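Side-chain contacts in YcgJ protein (Bacillus subtilis, PDB 1XXL), which probably acts as an S-adenosylmethionine-dependent methyltransferase, holding that cofactor in a Rossmann-like domain: residues A[15-20]-A[88-93]; A[57-62]-A[71-76]; A[137-142]-A[198-203]; A[215-218]-A[222-225]. All coordinates share one frame; numbering follows the deposited sequence.

Contact 1: A[15-20]-A[88-93]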
loop_
_atom_site.group_PDB
_atom_site.type_symbol
_atom_site.label_atom_id
_atom_site.label_comp_id
_atom_site.label_asym_id
_atom_site.label_seq_id
_atom_site.Cartn_x
_atom_site.Cartn_y
_atom_site.Cartn_z
ATOM N N LYS A 15 13.749 7.043 4.216
ATOM C CA LYS A 15 15.152 6.783 3.860
ATOM C C LYS A 15 15.411 6.780 2.329
ATOM O O LYS A 15 16.355 7.396 1.820
ATOM C CB LYS A 15 15.591 5.447 4.472
ATOM C CG LYS A 15 17.079 5.167 4.322
ATOM C CD LYS A 15 17.419 3.716 4.630
ATOM C CE LYS A 15 18.869 3.401 4.221
ATOM N NZ LYS A 15 19.147 1.943 4.310
ATOM N N THR A 16 14.551 6.089 1.592
ATOM C CA THR A 16 14.731 5.910 0.161
ATOM C C THR A 16 14.412 7.180 -0.653
ATOM O O THR A 16 14.993 7.411 -1.729
ATOM C CB THR A 16 13.849 4.733 -0.321
ATOM O OG1 THR A 16 14.161 3.558 0.451
ATOM C CG2 THR A 16 14.055 4.438 -1.834
ATOM N N ALA A 17 13.522 8.014 -0.121
ATOM C CA ALA A 17 13.021 9.193 -0.839
ATOM C C ALA A 17 14.075 10.267 -1.093
ATOM O O ALA A 17 13.884 11.095 -1.982
ATOM C CB ALA A 17 11.866 9.804 -0.077
ATOM N N GLU A 18 15.138 10.283 -0.283
ATOM C CA GLU A 18 16.209 11.279 -0.397
ATOM C C GLU A 18 15.628 12.694 -0.369
ATOM O O GLU A 18 15.918 13.507 -1.241
ATOM C CB GLU A 18 17.000 11.075 -1.692
ATOM C CG GLU A 18 17.510 9.654 -1.907
ATOM C CD GLU A 18 18.926 9.409 -1.409
ATOM O OE1 GLU A 18 19.520 10.299 -0.762
ATOM O OE2 GLU A 18 19.453 8.313 -1.697
ATOM N N CYS A 19 14.783 12.959 0.630
ATOM C CA CYS A 19 14.068 14.225 0.727
ATOM C C CYS A 19 14.979 15.457 0.699
ATOM O O CYS A 19 16.047 15.466 1.305
ATOM C CB CYS A 19 13.247 14.271 2.007
ATOM S SG CYS A 19 11.981 13.015 2.084
ATOM N N ARG A 20 14.526 16.479 -0.022
ATOM C CA ARG A 20 15.142 17.802 -0.014
ATOM C C ARG A 20 14.086 18.820 0.386
ATOM O O ARG A 20 12.890 18.633 0.114
ATOM C CB ARG A 20 15.723 18.134 -1.386
ATOM C CG ARG A 20 16.995 17.355 -1.708
ATOM C CD ARG A 20 17.301 17.362 -3.199
ATOM N NE ARG A 20 18.271 18.385 -3.637
ATOM C CZ ARG A 20 19.606 18.257 -3.576
ATOM N NH1 ARG A 20 20.186 17.171 -3.060
ATOM N NH2 ARG A 20 20.377 19.240 -4.012
ATOM N N PHE A 88 4.972 16.627 -9.000
ATOM C CA PHE A 88 5.517 16.131 -7.735
ATOM C C PHE A 88 6.909 15.507 -7.894
ATOM O O PHE A 88 7.213 14.855 -8.889
ATOM C CB PHE A 88 4.560 15.123 -7.087
ATOM C CG PHE A 88 3.238 15.713 -6.688
ATOM C CD1 PHE A 88 3.100 16.385 -5.480
ATOM C CD2 PHE A 88 2.141 15.604 -7.523
ATOM C CE1 PHE A 88 1.893 16.918 -5.108
ATOM C CE2 PHE A 88 0.924 16.158 -7.161
ATOM C CZ PHE A 88 0.809 16.814 -5.944
ATOM N N ASP A 89 7.732 15.722 -6.883
ATOM C CA ASP A 89 9.072 15.178 -6.825
ATOM C C ASP A 89 9.024 13.748 -6.322
ATOM O O ASP A 89 9.797 12.902 -6.739
ATOM C CB ASP A 89 9.942 16.030 -5.874
ATOM C CG ASP A 89 10.121 17.441 -6.378
ATOM O OD1 ASP A 89 9.432 18.375 -5.883
ATOM O OD2 ASP A 89 10.921 17.592 -7.311
ATOM N N ILE A 90 8.127 13.513 -5.383
ATOM C CA ILE A 90 7.975 12.215 -4.754
ATOM C C ILE A 90 6.483 11.919 -4.636
ATOM O O ILE A 90 5.682 12.807 -4.294
ATOM C CB ILE A 90 8.576 12.208 -3.340
ATOM C CG1 ILE A 90 10.070 12.589 -3.376
ATOM C CG2 ILE A 90 8.356 10.850 -2.682
ATOM C CD1 ILE A 90 10.652 12.971 -2.021
ATOM N N ILE A 91 6.122 10.673 -4.932
ATOM C CA ILE A 91 4.767 10.177 -4.743
ATOM C C ILE A 91 4.864 8.891 -3.962
ATOM O O ILE A 91 5.640 8.029 -4.318
ATOM C CB ILE A 91 4.020 9.920 -6.083
ATOM C CG1 ILE A 91 3.955 11.204 -6.915
ATOM C CG2 ILE A 91 2.613 9.337 -5.798
ATOM C CD1 ILE A 91 3.440 11.013 -8.312
ATOM N N THR A 92 4.081 8.787 -2.893
ATOM C CA THR A 92 4.103 7.654 -1.992
ATOM C C THR A 92 2.744 6.988 -1.985
ATOM O O THR A 92 1.707 7.630 -2.160
ATOM C CB THR A 92 4.474 8.049 -0.512
ATOM O OG1 THR A 92 3.509 8.975 0.013
ATOM C CG2 THR A 92 5.853 8.705 -0.440
ATOM N N CYS A 93 2.762 5.687 -1.775
ATOM C CA CYS A 93 1.558 4.895 -1.757
ATOM C C CYS A 93 1.862 3.705 -0.845
ATOM O O CYS A 93 2.620 2.821 -1.234
ATOM C CB CYS A 93 1.216 4.455 -3.197
ATOM S SG CYS A 93 -0.322 3.572 -3.325
#

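Contact 2: A[57-62]-A[71-76]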
loop_
_atom_site.group_PDB
_atom_site.type_symbol
_atom_site.label_atom_id
_atom_site.label_comp_id
_atom_site.label_asym_id
_atom_site.label_seq_id
_atom_site.Cartn_x
_atom_site.Cartn_y
_atom_site.Cartn_z
ATOM N N GLU A 57 -11.077 14.473 6.847
ATOM C CA GLU A 57 -11.326 15.266 8.058
ATOM C C GLU A 57 -10.437 14.786 9.216
ATOM O O GLU A 57 -9.841 15.593 9.921
ATOM C CB GLU A 57 -12.813 15.217 8.428
ATOM C CG GLU A 57 -13.768 15.907 7.410
ATOM C CD GLU A 57 -13.472 17.415 7.184
ATOM O OE1 GLU A 57 -12.911 18.075 8.087
ATOM O OE2 GLU A 57 -13.789 17.943 6.091
ATOM N N VAL A 58 -10.309 13.466 9.371
ATOM C CA VAL A 58 -9.437 12.879 10.406
ATOM C C VAL A 58 -7.986 13.313 10.200
ATOM O O VAL A 58 -7.340 13.780 11.135
ATOM C CB VAL A 58 -9.549 11.324 10.429
ATOM C CG1 VAL A 58 -8.474 10.688 11.311
ATOM C CG2 VAL A 58 -10.918 10.896 10.925
ATOM N N ALA A 59 -7.473 13.191 8.979
ATOM C CA ALA A 59 -6.083 13.569 8.724
ATOM C C ALA A 59 -5.828 15.051 8.982
ATOM O O ALA A 59 -4.804 15.409 9.568
ATOM C CB ALA A 59 -5.643 13.173 7.305
ATOM N N SER A 60 -6.747 15.911 8.549
ATOM C CA SER A 60 -6.573 17.358 8.714
ATOM C C SER A 60 -6.568 17.759 10.191
ATOM O O SER A 60 -5.796 18.622 10.592
ATOM C CB SER A 60 -7.661 18.160 7.996
ATOM O OG SER A 60 -7.945 17.654 6.716
ATOM N N SER A 61 -7.423 17.141 10.997
ATOM C CA SER A 61 -7.456 17.487 12.416
ATOM C C SER A 61 -6.220 16.938 13.128
ATOM O O SER A 61 -5.704 17.576 14.034
ATOM C CB SER A 61 -8.751 17.022 13.077
ATOM O OG SER A 61 -8.794 15.618 13.140
ATOM N N PHE A 62 -5.718 15.790 12.672
ATOM C CA PHE A 62 -4.483 15.207 13.205
ATOM C C PHE A 62 -3.244 16.091 12.923
ATOM O O PHE A 62 -2.379 16.242 13.801
ATOM C CB PHE A 62 -4.326 13.770 12.671
ATOM C CG PHE A 62 -3.149 13.015 13.231
ATOM C CD1 PHE A 62 -2.834 13.060 14.587
ATOM C CD2 PHE A 62 -2.379 12.205 12.400
ATOM C CE1 PHE A 62 -1.755 12.355 15.088
ATOM C CE2 PHE A 62 -1.304 11.481 12.902
ATOM C CZ PHE A 62 -0.988 11.564 14.243
ATOM N N VAL A 71 1.216 20.331 5.349
ATOM C CA VAL A 71 0.550 19.139 4.865
ATOM C C VAL A 71 -0.914 19.494 4.626
ATOM O O VAL A 71 -1.512 20.187 5.440
ATOM C CB VAL A 71 0.682 17.908 5.850
ATOM C CG1 VAL A 71 2.118 17.623 6.184
ATOM C CG2 VAL A 71 -0.115 18.131 7.134
ATOM N N ARG A 72 -1.480 19.062 3.505
ATOM C CA ARG A 72 -2.902 19.280 3.226
ATOM C C ARG A 72 -3.514 17.968 2.728
ATOM O O ARG A 72 -2.817 17.140 2.140
ATOM C CB ARG A 72 -3.101 20.429 2.214
ATOM C CG ARG A 72 -2.916 21.852 2.828
ATOM C CD ARG A 72 -3.394 23.005 1.886
ATOM N NE ARG A 72 -4.843 22.898 1.566
ATOM C CZ ARG A 72 -5.814 23.737 1.951
ATOM N NH1 ARG A 72 -5.553 24.837 2.647
ATOM N NH2 ARG A 72 -7.074 23.467 1.607
ATOM N N PHE A 73 -4.795 17.770 3.001
ATOM C CA PHE A 73 -5.507 16.558 2.601
ATOM C C PHE A 73 -6.708 16.927 1.756
ATOM O O PHE A 73 -7.318 17.973 1.925
ATOM C CB PHE A 73 -5.900 15.718 3.813
ATOM C CG PHE A 73 -4.723 15.333 4.663
ATOM C CD1 PHE A 73 -4.342 16.129 5.742
ATOM C CD2 PHE A 73 -3.944 14.229 4.336
ATOM C CE1 PHE A 73 -3.239 15.827 6.493
ATOM C CE2 PHE A 73 -2.819 13.905 5.091
ATOM C CZ PHE A 73 -2.459 14.703 6.163
ATOM N N GLN A 74 -6.995 16.099 0.771
ATOM C CA GLN A 74 -8.202 16.283 -0.001
ATOM C C GLN A 74 -8.765 14.947 -0.393
ATOM O O GLN A 74 -8.074 13.931 -0.308
ATOM C CB GLN A 74 -7.955 17.188 -1.205
ATOM C CG GLN A 74 -7.019 16.660 -2.274
ATOM C CD GLN A 74 -6.831 17.690 -3.394
ATOM O OE1 GLN A 74 -6.226 18.741 -3.195
ATOM N NE2 GLN A 74 -7.364 17.392 -4.559
ATOM N N GLN A 75 -10.040 14.951 -0.771
ATOM C CA GLN A 75 -10.679 13.751 -1.236
ATOM C C GLN A 75 -10.346 13.524 -2.713
ATOM O O GLN A 75 -10.382 14.447 -3.527
ATOM C CB GLN A 75 -12.197 13.803 -1.037
ATOM C CG GLN A 75 -12.907 12.507 -1.441
ATOM C CD GLN A 75 -14.412 12.533 -1.170
ATOM O OE1 GLN A 75 -15.019 13.602 -1.094
ATOM N NE2 GLN A 75 -15.013 11.351 -1.018
ATOM N N GLY A 76 -10.034 12.281 -3.051
ATOM C CA GLY A 76 -9.823 11.907 -4.447
ATOM C C GLY A 76 -9.347 10.483 -4.562
ATOM O O GLY A 76 -9.065 9.837 -3.551
HETATM O O HOH W 1 -5.854 19.236 5.291
#

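Contact 3: A[137-142]-A[198-203]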
loop_
_atom_site.group_PDB
_atom_site.type_symbol
_atom_site.label_atom_id
_atom_site.label_comp_id
_atom_site.label_asym_id
_atom_site.label_seq_id
_atom_site.Cartn_x
_atom_site.Cartn_y
_atom_site.Cartn_z
ATOM N N VAL A 137 -3.882 -15.935 -1.290
ATOM C CA VAL A 137 -3.695 -14.742 -0.504
ATOM C C VAL A 137 -4.705 -13.658 -0.851
ATOM O O VAL A 137 -5.153 -12.948 0.040
ATOM C CB VAL A 137 -2.234 -14.229 -0.543
ATOM C CG1 VAL A 137 -1.840 -13.651 -1.911
ATOM C CG2 VAL A 137 -2.008 -13.208 0.595
ATOM N N ASN A 138 -5.079 -13.536 -2.125
ATOM C CA ASN A 138 -6.115 -12.571 -2.492
ATOM C C ASN A 138 -7.479 -12.910 -1.900
ATOM O O ASN A 138 -8.207 -12.007 -1.418
ATOM C CB ASN A 138 -6.213 -12.390 -4.009
ATOM C CG ASN A 138 -5.276 -11.313 -4.513
ATOM O OD1 ASN A 138 -5.533 -10.138 -4.297
ATOM N ND2 ASN A 138 -4.178 -11.707 -5.159
ATOM N N HIS A 139 -7.820 -14.192 -1.936
ATOM C CA HIS A 139 -9.039 -14.687 -1.308
ATOM C C HIS A 139 -8.989 -14.438 0.216
ATOM O O HIS A 139 -9.967 -13.958 0.793
ATOM C CB HIS A 139 -9.252 -16.185 -1.615
ATOM C CG HIS A 139 -10.580 -16.712 -1.168
ATOM N ND1 HIS A 139 -11.776 -16.216 -1.646
ATOM C CD2 HIS A 139 -10.906 -17.680 -0.279
ATOM C CE1 HIS A 139 -12.782 -16.858 -1.071
ATOM N NE2 HIS A 139 -12.280 -17.743 -0.226
ATOM N N LEU A 140 -7.862 -14.754 0.860
ATOM C CA LEU A 140 -7.743 -14.550 2.315
ATOM C C LEU A 140 -8.028 -13.103 2.676
ATOM O O LEU A 140 -8.821 -12.818 3.569
ATOM C CB LEU A 140 -6.371 -14.945 2.822
ATOM C CG LEU A 140 -6.037 -14.697 4.301
ATOM C CD1 LEU A 140 -6.928 -15.516 5.230
ATOM C CD2 LEU A 140 -4.598 -15.040 4.530
ATOM N N ASN A 141 -7.400 -12.183 1.958
ATOM C CA ASN A 141 -7.553 -10.767 2.254
ATOM C C ASN A 141 -8.966 -10.215 1.896
ATOM O O ASN A 141 -9.506 -9.359 2.619
ATOM C CB ASN A 141 -6.425 -9.972 1.597
ATOM C CG ASN A 141 -5.095 -10.085 2.367
ATOM O OD1 ASN A 141 -5.057 -10.067 3.602
ATOM N ND2 ASN A 141 -4.020 -10.185 1.641
ATOM N N ARG A 142 -9.570 -10.715 0.817
ATOM C CA ARG A 142 -10.935 -10.311 0.462
ATOM C C ARG A 142 -11.990 -10.819 1.477
ATOM O O ARG A 142 -12.987 -10.154 1.732
ATOM C CB ARG A 142 -11.301 -10.778 -0.961
ATOM C CG ARG A 142 -12.348 -9.879 -1.679
ATOM C CD ARG A 142 -12.280 -10.070 -3.263
ATOM N NE ARG A 142 -10.973 -9.784 -3.937
ATOM C CZ ARG A 142 -10.222 -10.672 -4.621
ATOM N NH1 ARG A 142 -10.577 -11.946 -4.723
ATOM N NH2 ARG A 142 -9.078 -10.290 -5.207
ATOM N N ILE A 198 -11.025 -19.316 8.621
ATOM C CA ILE A 198 -10.417 -20.407 9.365
ATOM C C ILE A 198 -10.307 -21.644 8.478
ATOM O O ILE A 198 -9.255 -22.274 8.424
ATOM C CB ILE A 198 -11.178 -20.701 10.685
ATOM C CG1 ILE A 198 -11.043 -19.506 11.656
ATOM C CG2 ILE A 198 -10.664 -21.970 11.317
ATOM C CD1 ILE A 198 -12.022 -19.525 12.865
ATOM N N THR A 199 -11.380 -21.969 7.754
ATOM C CA THR A 199 -11.371 -23.092 6.792
ATOM C C THR A 199 -10.291 -22.906 5.706
ATOM O O THR A 199 -9.582 -23.841 5.365
ATOM C CB THR A 199 -12.757 -23.258 6.101
ATOM O OG1 THR A 199 -13.749 -23.533 7.086
ATOM C CG2 THR A 199 -12.768 -24.389 5.095
ATOM N N HIS A 200 -10.189 -21.691 5.175
ATOM C CA HIS A 200 -9.203 -21.351 4.141
ATOM C C HIS A 200 -7.782 -21.621 4.625
ATOM O O HIS A 200 -6.991 -22.251 3.932
ATOM C CB HIS A 200 -9.373 -19.871 3.768
ATOM C CG HIS A 200 -8.618 -19.445 2.553
ATOM N ND1 HIS A 200 -8.775 -20.050 1.323
ATOM C CD2 HIS A 200 -7.722 -18.445 2.373
ATOM C CE1 HIS A 200 -7.997 -19.448 0.440
ATOM N NE2 HIS A 200 -7.349 -18.465 1.050
ATOM N N LEU A 201 -7.476 -21.150 5.832
ATOM C CA LEU A 201 -6.147 -21.342 6.443
ATOM C C LEU A 201 -5.875 -22.801 6.798
ATOM O O LEU A 201 -4.780 -23.299 6.586
ATOM C CB LEU A 201 -5.989 -20.441 7.689
ATOM C CG LEU A 201 -5.894 -18.923 7.421
ATOM C CD1 LEU A 201 -6.081 -18.060 8.699
ATOM C CD2 LEU A 201 -4.588 -18.561 6.730
ATOM N N ASN A 202 -6.881 -23.484 7.337
ATOM C CA ASN A 202 -6.742 -24.885 7.728
ATOM C C ASN A 202 -6.609 -25.838 6.563
ATOM O O ASN A 202 -6.016 -26.894 6.711
ATOM C CB ASN A 202 -7.938 -25.323 8.594
ATOM C CG ASN A 202 -7.715 -25.017 10.048
ATOM O OD1 ASN A 202 -8.099 -23.954 10.540
ATOM N ND2 ASN A 202 -7.037 -25.926 10.738
ATOM N N HIS A 203 -7.176 -25.479 5.412
ATOM C CA HIS A 203 -7.086 -26.313 4.219
ATOM C C HIS A 203 -6.004 -25.853 3.228
ATOM O O HIS A 203 -5.939 -26.338 2.109
ATOM C CB HIS A 203 -8.461 -26.358 3.539
ATOM C CG HIS A 203 -9.490 -27.097 4.333
ATOM N ND1 HIS A 203 -9.905 -26.689 5.582
ATOM C CD2 HIS A 203 -10.184 -28.226 4.058
ATOM C CE1 HIS A 203 -10.802 -27.541 6.048
ATOM N NE2 HIS A 203 -10.992 -28.479 5.140
#

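Contact 4: A[215-218]-A[222-225]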
loop_
_atom_site.group_PDB
_atom_site.type_symbol
_atom_site.label_atom_id
_atom_site.label_comp_id
_atom_site.label_asym_id
_atom_site.label_seq_id
_atom_site.Cartn_x
_atom_site.Cartn_y
_atom_site.Cartn_z
ATOM N N THR A 215 0.638 -20.578 11.012
ATOM C CA THR A 215 0.736 -21.222 12.318
ATOM C C THR A 215 -0.686 -21.366 12.891
ATOM O O THR A 215 -1.446 -20.401 12.894
ATOM C CB THR A 215 1.662 -20.428 13.273
ATOM O OG1 THR A 215 2.989 -20.385 12.718
ATOM C CG2 THR A 215 1.742 -21.099 14.649
ATOM N N LEU A 216 -1.012 -22.584 13.345
ATOM C CA LEU A 216 -2.342 -22.942 13.858
ATOM C C LEU A 216 -2.258 -23.665 15.209
ATOM O O LEU A 216 -1.269 -24.337 15.498
ATOM C CB LEU A 216 -3.051 -23.888 12.859
ATOM C CG LEU A 216 -3.087 -23.466 11.379
ATOM C CD1 LEU A 216 -3.612 -24.578 10.501
ATOM C CD2 LEU A 216 -3.922 -22.230 11.221
ATOM N N ASN A 217 -3.307 -23.527 16.019
ATOM C CA ASN A 217 -3.520 -24.400 17.183
ATOM C C ASN A 217 -3.911 -25.805 16.723
ATOM O O ASN A 217 -4.377 -25.988 15.588
ATOM C CB ASN A 217 -4.641 -23.855 18.069
ATOM C CG ASN A 217 -4.216 -22.651 18.879
ATOM O OD1 ASN A 217 -3.472 -22.786 19.846
ATOM N ND2 ASN A 217 -4.728 -21.470 18.526
ATOM N N GLN A 218 -3.734 -26.799 17.597
ATOM C CA GLN A 218 -4.150 -28.174 17.271
ATOM C C GLN A 218 -5.624 -28.262 16.912
ATOM O O GLN A 218 -5.983 -29.041 16.056
ATOM C CB GLN A 218 -3.870 -29.167 18.402
ATOM C CG GLN A 218 -2.388 -29.339 18.694
ATOM C CD GLN A 218 -1.984 -30.754 19.133
ATOM O OE1 GLN A 218 -2.809 -31.523 19.670
ATOM N NE2 GLN A 218 -0.696 -31.087 18.936
ATOM N N PRO A 222 -6.539 -20.420 14.068
ATOM C CA PRO A 222 -5.283 -19.860 13.556
ATOM C C PRO A 222 -4.593 -18.962 14.570
ATOM O O PRO A 222 -5.254 -18.335 15.398
ATOM C CB PRO A 222 -5.725 -19.078 12.321
ATOM C CG PRO A 222 -7.110 -19.617 12.003
ATOM C CD PRO A 222 -7.695 -19.888 13.332
ATOM N N ILE A 223 -3.264 -18.915 14.484
ATOM C CA ILE A 223 -2.452 -18.108 15.374
ATOM C C ILE A 223 -1.786 -16.963 14.633
ATOM O O ILE A 223 -1.859 -15.812 15.067
ATOM C CB ILE A 223 -1.408 -18.996 16.076
ATOM C CG1 ILE A 223 -2.130 -19.919 17.063
ATOM C CG2 ILE A 223 -0.378 -18.147 16.813
ATOM C CD1 ILE A 223 -1.293 -21.090 17.528
ATOM N N SER A 224 -1.118 -17.278 13.528
ATOM C CA SER A 224 -0.392 -16.277 12.775
ATOM C C SER A 224 -0.160 -16.700 11.328
ATOM O O SER A 224 -0.292 -17.873 10.974
ATOM C CB SER A 224 0.951 -15.966 13.461
ATOM O OG SER A 224 1.775 -17.109 13.515
ATOM N N PHE A 225 0.178 -15.725 10.502
ATOM C CA PHE A 225 0.635 -15.980 9.133
ATOM C C PHE A 225 1.437 -14.777 8.683
ATOM O O PHE A 225 1.479 -13.776 9.391
ATOM C CB PHE A 225 -0.535 -16.302 8.184
ATOM C CG PHE A 225 -1.574 -15.207 8.067
ATOM C CD1 PHE A 225 -1.454 -14.213 7.105
ATOM C CD2 PHE A 225 -2.688 -15.190 8.909
ATOM C CE1 PHE A 225 -2.417 -13.220 6.993
ATOM C CE2 PHE A 225 -3.654 -14.207 8.793
ATOM C CZ PHE A 225 -3.509 -13.207 7.842
#

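Contact 1: A[15-20]-A[88-93]
Ile90 meets Ala17 and Cys19 where the end of helix 7-17 lies against a central strand of the Rossmann-like methyltransferase fold, strand 88-94, which runs parallel to both 24-28 and 118-125. One isoleucine branch packs along its own strand; the other spans to the chain leaving the helix. At CB it leaves the strand on the side of the helix and divides. The CG2 branch, anti to the backbone N, stays near its own strand, where the methyl CG2 of Thr92 lies 4.0 Å away from it. The other branch goes across: with CG1 anti to the carbonyl carbon (chi1 -58°) and the chain extended beyond it, the side chain stretches out to CD1. This terminal methyl does the touching, 3.9 Å from Ala17 CB and 4.3 Å from the sulfur SG of Cys19. Glu18, with its positive phi, takes the chain out of helical geometry between them, which brings Cys19 round to the same methyl. Phe39 of helix 34-39 also packs on Ala17 and Cys19, while Leu121 of strand 118-125 covers Ala17. The contact is apolar apart from one backbone atom: the carbonyl O of Ala17 lies 3.7 Å from Ile90 CD1.

Contact 2: A[57-62]-A[71-76]
Ser60 and Phe73 mark the closest backbone approach, 6.3 Å between their CA atoms, where helix 53-66 passes over strand 71-75 and runs in a roughly opposite direction. This is the return half of a beta-alpha-beta crossover in the Rossmann-like domain: strand 45-50 leads into the helix, and the helix leads back to the parallel neighbour of that strand. A small residue facing a large ring settles the packing. Ala59 CB stands almost exactly over the middle of the Phe73 ring, 3.4 Å from its centroid and only 4° off the normal, a textbook CH-pi contact. Phe73 CG lies anti to its carbonyl carbon (chi1 -57°), which lays the ring beneath the helix. The backbone takes part too, for Ala59 O comes 3.5 Å from the ring carbon CE1 of Phe73. Ala36 of helix 34-39 also touches the phenylalanine. Beside the ring runs a polar link: a water accepts from Phe73 N at 2.9 Å and donates to Ser60 OG at 3.0 Å, while the same hydroxyl bonds to Val56 O within the helix. Arg72 and Gln74 spend their backbone bonds on strand 45-50, so the water supplies a partner for an N-H turned the other way. Helix and strand thus meet through dispersion at the ring, with one bridging water pairing the N-H of Phe73 to Ser60 OG.

Contact 3: A[137-142]-A[198-203]
His200 reaches from helix 191-202 to His139 and Leu140 of helix 131-144, the central meeting of two nearly antiparallel helices. Their local axes make an angle of 157° and approach to 10.5 Å, a wide separation bridged by long side chains. The imidazole of His200 reaches across because its CG lies anti to the backbone N (chi1 -169°). Onto one face of this ring comes the edge of His139, in a T-shaped pair with centroids 4.8 Å apart and planes at 74°. The leading atom is His139 CD2, displaced toward the rim and 3.5 Å from His200 CE1. On its CD2 corner His200 meets the aliphatic start of Leu140, whose CB is 3.8 Å from that carbon. Its NE2 is held from elsewhere, by a hydrogen bond to the carbonyl O of Phe136, one turn earlier in the first helix; Phe136 also stacks on the same imidazole, and the two together should fix the rotation of the ring. Next in sequence, Leu201 adds the apolar part: its CD2 methyl comes 4.1 Å from Leu140 CD1, the two side chains crossing at about a right angle. Polar and aromatic groups therefore occupy the more exposed side of the interface and leucines the buried one. That leucine side continues into the surrounding fold, where helix 180-187 contributes Trp183 against Leu140 and Tyr180 against Leu201, and strand 222-236 lays Phe225 against Leu140 and Pro222 against Leu201.

Contact 4: A[215-218]-A[222-225]
Thr215 and Ser224 are joined first by backbone hydrogen bonds. Thr215 N donates to Ser224 O at 2.9 Å and nearly straight, at 174°. In return the carbonyl oxygen of Thr215 is gripped twice from one face of its plane, by Ile223 N at 2.8 Å and by Ser224 N at 3.2 Å. Two successive residues set against one define a classic beta bulge, here placed in the hairpin that links the short strand 215-216 to the long strand 222-236. Ile223 takes up the helix-like psi of -51° that the bulge requires, and the register slips by one, so that Leu216 pairs with Pro222 in a non-hydrogen-bonded position, their CA atoms 4.3 Å apart. The apolar contact follows this register. Leu216 CD2 bears on the proline, 3.8 Å from Pro222 CB, on the face that Ile198 and Leu201 of helix 191-202 cover at the proline. The last group mixes polar and apolar atoms. Ser224 OG sits between its backbone N and carbonyl carbon and comes within 3.3 Å of Thr215 CB. Asn217 lies across Ile223 at about a right angle, its ND2 hydrogen-bonded to Gln221 O and 3.4 Å from Ile223 CG1.

The four contacts fall into two well-separated pairs. Contacts 1 and 2, their centres 19 Å apart, belong to the Rossmann-like domain, contact 2 nested in the loop that contact 1 closes. Contact 2 is the nearer to the cofactor site: the side chain of Phe73 is about 7 Å from that of Asp50, which probably binds S-adenosylmethionine, and that of Ile90 about 11 Å from that of Arg94, which does bind it. Contacts 3 and 4, across the chain's centre from contact 1, lie 13 Å apart between centres and touch, Ile198 CG1 meeting Pro222 CD at 3.8 Å. Both are remote from that site, and contact 4 is 38 Å, centre to centre, from contacts 1 and 2, although strand 222-236 continues into their sheet.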